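Leucyl-tRNA synthetase subunit alpha (Aquifex aeolicus, PDB 3O0A) charges tRNA(Leu) with leucine as part of leucyl-tRNA synthetase, its CP1 hydrolytic domain probably clearing wrongly attached amino acids. Local coordinates at residues A[46-55]-A[153-164]. Numbering follows the deposited sequence.
Sequences RPDTVFGATF and AKKYDLPIKVVV
F55, T54, G52 and T49 meet L158, P159, K161, V163 and V164 in a buried contact of the CP1 editing domain, where the 3-10 turn and loop leading into strand 55-58 lie along the extended chain that leaves helix 147-156. L158 CD1 sits over the centre of one face of the F55 ring, a CH-pi contact 3.6 Å from the centroid, while A153 CB approaches CE1 obliquely. Replacing F55 by an alanine is likely to take the ring face from the L158 methyl and leave a gap beside A153. T54 OG1, set between the backbone N and the carbonyl carbon (chi1 62°), donates a 2.7 Å hydrogen bond to P159 O; its methyl rests on K161 CB. K161 is stretched fully out, and this length carries NZ to a 2.9 Å hydrogen bond with F51 O; a salt bridge to E120 probably offsets its charge. V163 CG1 lies 3.5 Å from G52 CA, tighter than usual. Glycine suits this place because a beta carbon would collide with V163 CG2. One water accepts from K161 N and donates to G52 O. Beyond, V164 CG2 packs on T49 CG2 and the guanidinium edge of R46, which grips the D48 carboxylate side-on. Aliphatic groups and one aromatic ring thus make up the apolar part, while lysine, threonine and water satisfy backbone carbonyls of both loops.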
loop_
_atom_site.group_PDB
_atom_site.type_symbol
_atom_site.label_atom_id
_atom_site.label_comp_id
_atom_site.label_asym_id
_atom_site.label_seq_id
_atom_site.Cartn_x
_atom_site.Cartn_y
_atom_site.Cartn_z
ATOM N N ARG A 46 -6.906 0.671 9.991
ATOM C CA ARG A 46 -6.753 -0.761 10.256
ATOM C C ARG A 46 -5.289 -1.196 10.440
ATOM O O ARG A 46 -4.808 -2.097 9.743
ATOM C CB ARG A 46 -7.430 -1.584 9.155
ATOM C CG ARG A 46 -8.978 -1.489 9.121
ATOM C CD ARG A 46 -9.644 -1.912 10.429
ATOM N NE ARG A 46 -9.309 -3.273 10.851
ATOM C CZ ARG A 46 -9.900 -4.383 10.405
ATOM N NH1 ARG A 46 -10.869 -4.328 9.492
ATOM N NH2 ARG A 46 -9.517 -5.563 10.879
ATOM N N PRO A 47 -4.577 -0.579 11.403
ATOM C CA PRO A 47 -3.181 -0.969 11.577
ATOM C C PRO A 47 -3.036 -2.416 12.077
ATOM O O PRO A 47 -1.970 -3.012 11.926
ATOM C CB PRO A 47 -2.674 0.047 12.603
ATOM C CG PRO A 47 -3.889 0.396 13.407
ATOM C CD PRO A 47 -4.982 0.445 12.384
ATOM N N ASP A 48 -4.112 -2.970 12.650
ATOM C CA ASP A 48 -4.160 -4.376 13.051
ATOM C C ASP A 48 -3.971 -5.347 11.878
ATOM O O ASP A 48 -3.649 -6.514 12.093
ATOM C CB ASP A 48 -5.464 -4.706 13.814
ATOM C CG ASP A 48 -6.734 -4.341 13.031
ATOM O OD1 ASP A 48 -6.754 -3.341 12.278
ATOM O OD2 ASP A 48 -7.739 -5.051 13.197
ATOM N N THR A 49 -4.147 -4.849 10.652
ATOM C CA THR A 49 -4.057 -5.666 9.435
ATOM C C THR A 49 -2.744 -5.479 8.654
ATOM O O THR A 49 -2.596 -6.012 7.542
ATOM C CB THR A 49 -5.251 -5.407 8.481
ATOM O OG1 THR A 49 -5.174 -4.086 7.927
ATOM C CG2 THR A 49 -6.590 -5.594 9.220
ATOM N N VAL A 50 -1.794 -4.742 9.232
ATOM C CA VAL A 50 -0.587 -4.344 8.488
ATOM C C VAL A 50 0.213 -5.556 7.967
ATOM O O VAL A 50 0.813 -5.501 6.889
ATOM C CB VAL A 50 0.310 -3.374 9.312
ATOM C CG1 VAL A 50 0.918 -4.085 10.516
ATOM C CG2 VAL A 50 1.427 -2.737 8.405
ATOM N N PHE A 51 0.208 -6.658 8.720
ATOM C CA PHE A 51 0.942 -7.842 8.269
ATOM C C PHE A 51 0.290 -8.465 7.037
ATOM O O PHE A 51 0.907 -9.278 6.348
ATOM C CB PHE A 51 1.079 -8.875 9.390
ATOM C CG PHE A 51 2.058 -8.478 10.467
ATOM C CD1 PHE A 51 1.673 -7.619 11.494
ATOM C CD2 PHE A 51 3.366 -8.982 10.459
ATOM C CE1 PHE A 51 2.578 -7.246 12.508
ATOM C CE2 PHE A 51 4.281 -8.629 11.471
ATOM C CZ PHE A 51 3.887 -7.751 12.498
ATOM N N GLY A 52 -0.953 -8.071 6.764
ATOM C CA GLY A 52 -1.719 -8.621 5.646
ATOM C C GLY A 52 -1.649 -7.777 4.393
ATOM O O GLY A 52 -2.308 -8.085 3.402
ATOM N N ALA A 53 -0.837 -6.720 4.428
ATOM C CA ALA A 53 -0.671 -5.869 3.250
ATOM C C ALA A 53 0.082 -6.636 2.175
ATOM O O ALA A 53 1.204 -7.092 2.395
ATOM C CB ALA A 53 0.042 -4.545 3.610
ATOM N N THR A 54 -0.561 -6.819 1.025
ATOM C CA THR A 54 0.070 -7.558 -0.079
ATOM C C THR A 54 0.384 -6.676 -1.284
ATOM O O THR A 54 0.971 -7.145 -2.277
ATOM C CB THR A 54 -0.784 -8.762 -0.514
ATOM O OG1 THR A 54 -2.051 -8.305 -0.994
ATOM C CG2 THR A 54 -1.002 -9.719 0.655
ATOM N N PHE A 55 -0.051 -5.414 -1.209
ATOM C CA PHE A 55 0.331 -4.387 -2.176
ATOM C C PHE A 55 0.013 -3.000 -1.629
ATOM O O PHE A 55 -0.672 -2.872 -0.603
ATOM C CB PHE A 55 -0.307 -4.632 -3.574
ATOM C CG PHE A 55 -1.815 -4.665 -3.596
ATOM C CD1 PHE A 55 -2.522 -5.790 -3.162
ATOM C CD2 PHE A 55 -2.528 -3.603 -4.148
ATOM C CE1 PHE A 55 -3.917 -5.829 -3.227
ATOM C CE2 PHE A 55 -3.924 -3.632 -4.217
ATOM C CZ PHE A 55 -4.618 -4.748 -3.749
ATOM N N ALA A 153 -7.630 -6.931 -6.115
ATOM C CA ALA A 153 -6.740 -8.095 -6.137
ATOM C C ALA A 153 -7.277 -9.202 -7.046
ATOM O O ALA A 153 -6.505 -9.873 -7.728
ATOM C CB ALA A 153 -6.493 -8.628 -4.718
ATOM N N LYS A 154 -8.596 -9.379 -7.040
ATOM C CA LYS A 154 -9.258 -10.360 -7.900
ATOM C C LYS A 154 -9.017 -10.039 -9.378
ATOM O O LYS A 154 -8.666 -10.926 -10.170
ATOM C CB LYS A 154 -10.760 -10.400 -7.602
ATOM C CG LYS A 154 -11.504 -11.488 -8.352
ATOM C CD LYS A 154 -13.015 -11.354 -8.203
ATOM C CE LYS A 154 -13.735 -12.481 -8.919
ATOM N NZ LYS A 154 -13.506 -13.791 -8.249
ATOM N N LYS A 155 -9.208 -8.770 -9.735
ATOM C CA LYS A 155 -9.044 -8.309 -11.115
ATOM C C LYS A 155 -7.598 -8.440 -11.590
ATOM O O LYS A 155 -7.347 -8.885 -12.713
ATOM C CB LYS A 155 -9.537 -6.862 -11.261
ATOM C CG LYS A 155 -9.228 -6.169 -12.607
ATOM C CD LYS A 155 -9.824 -6.865 -13.807
ATOM C CE LYS A 155 -9.255 -6.281 -15.096
ATOM N NZ LYS A 155 -9.780 -6.967 -16.315
ATOM N N TYR A 156 -6.647 -8.063 -10.738
ATOM C CA TYR A 156 -5.253 -8.008 -11.168
ATOM C C TYR A 156 -4.352 -9.122 -10.631
ATOM O O TYR A 156 -3.130 -9.012 -10.690
ATOM C CB TYR A 156 -4.661 -6.618 -10.886
ATOM C CG TYR A 156 -5.275 -5.527 -11.735
ATOM C CD1 TYR A 156 -4.922 -5.376 -13.083
ATOM C CD2 TYR A 156 -6.202 -4.640 -11.199
ATOM C CE1 TYR A 156 -5.484 -4.370 -13.871
ATOM C CE2 TYR A 156 -6.769 -3.622 -11.980
ATOM C CZ TYR A 156 -6.400 -3.498 -13.311
ATOM O OH TYR A 156 -6.960 -2.511 -14.084
ATOM N N ASP A 157 -4.959 -10.195 -10.126
ATOM C CA ASP A 157 -4.213 -11.396 -9.701
ATOM C C ASP A 157 -3.166 -11.125 -8.604
ATOM O O ASP A 157 -2.025 -11.593 -8.682
ATOM C CB ASP A 157 -3.582 -12.093 -10.922
ATOM C CG ASP A 157 -2.942 -13.435 -10.581
ATOM O OD1 ASP A 157 -3.455 -14.145 -9.686
ATOM O OD2 ASP A 157 -1.917 -13.775 -11.216
ATOM N N LEU A 158 -3.569 -10.371 -7.581
ATOM C CA LEU A 158 -2.698 -10.064 -6.440
ATOM C C LEU A 158 -2.986 -10.979 -5.232
ATOM O O LEU A 158 -4.118 -11.431 -5.063
ATOM C CB LEU A 158 -2.813 -8.575 -6.079
ATOM C CG LEU A 158 -2.415 -7.618 -7.222
ATOM C CD1 LEU A 158 -2.896 -6.201 -6.972
ATOM C CD2 LEU A 158 -0.901 -7.642 -7.482
ATOM N N PRO A 159 -1.949 -11.279 -4.416
ATOM C CA PRO A 159 -2.060 -12.190 -3.281
ATOM C C PRO A 159 -3.058 -11.765 -2.209
ATOM O O PRO A 159 -3.217 -10.573 -1.925
ATOM C CB PRO A 159 -0.643 -12.199 -2.701
ATOM C CG PRO A 159 0.224 -11.807 -3.822
ATOM C CD PRO A 159 -0.567 -10.787 -4.558
ATOM N N ILE A 160 -3.724 -12.759 -1.630
ATOM C CA ILE A 160 -4.622 -12.549 -0.510
ATOM C C ILE A 160 -3.952 -13.199 0.698
ATOM O O ILE A 160 -3.559 -14.365 0.645
ATOM C CB ILE A 160 -6.029 -13.148 -0.771
ATOM C CG1 ILE A 160 -6.564 -12.688 -2.133
ATOM C CG2 ILE A 160 -6.994 -12.760 0.354
ATOM C CD1 ILE A 160 -7.728 -13.536 -2.680
ATOM N N LYS A 161 -3.794 -12.429 1.775
ATOM C CA LYS A 161 -3.136 -12.920 2.986
ATOM C C LYS A 161 -4.005 -12.648 4.214
ATOM O O LYS A 161 -4.261 -11.496 4.558
ATOM C CB LYS A 161 -1.762 -12.258 3.142
ATOM C CG LYS A 161 -0.951 -12.689 4.361
ATOM C CD LYS A 161 0.375 -11.943 4.334
ATOM C CE LYS A 161 1.299 -12.350 5.453
ATOM N NZ LYS A 161 2.522 -11.491 5.397
ATOM N N VAL A 162 -4.462 -13.712 4.863
ATOM C CA VAL A 162 -5.310 -13.572 6.048
ATOM C C VAL A 162 -4.479 -13.225 7.281
ATOM O O VAL A 162 -3.497 -13.906 7.577
ATOM C CB VAL A 162 -6.146 -14.848 6.315
ATOM C CG1 VAL A 162 -7.051 -14.647 7.530
ATOM C CG2 VAL A 162 -6.977 -15.203 5.083
ATOM N N VAL A 163 -4.873 -12.158 7.980
ATOM C CA VAL A 163 -4.223 -11.770 9.243
ATOM C C VAL A 163 -5.179 -11.568 10.423
ATOM O O VAL A 163 -4.737 -11.502 11.559
ATOM C CB VAL A 163 -3.307 -10.522 9.095
ATOM C CG1 VAL A 163 -2.072 -10.869 8.291
ATOM C CG2 VAL A 163 -4.068 -9.342 8.486
ATOM N N VAL A 164 -6.473 -11.455 10.144
ATOM C CA VAL A 164 -7.495 -11.355 11.183
ATOM C C VAL A 164 -8.440 -12.532 10.998
ATOM O O VAL A 164 -9.215 -12.578 10.042
ATOM C CB VAL A 164 -8.275 -10.012 11.128
ATOM C CG1 VAL A 164 -9.384 -9.990 12.182
ATOM C CG2 VAL A 164 -7.328 -8.820 11.330
HETATM O O HOH W 1 -4.509 -9.627 2.562
#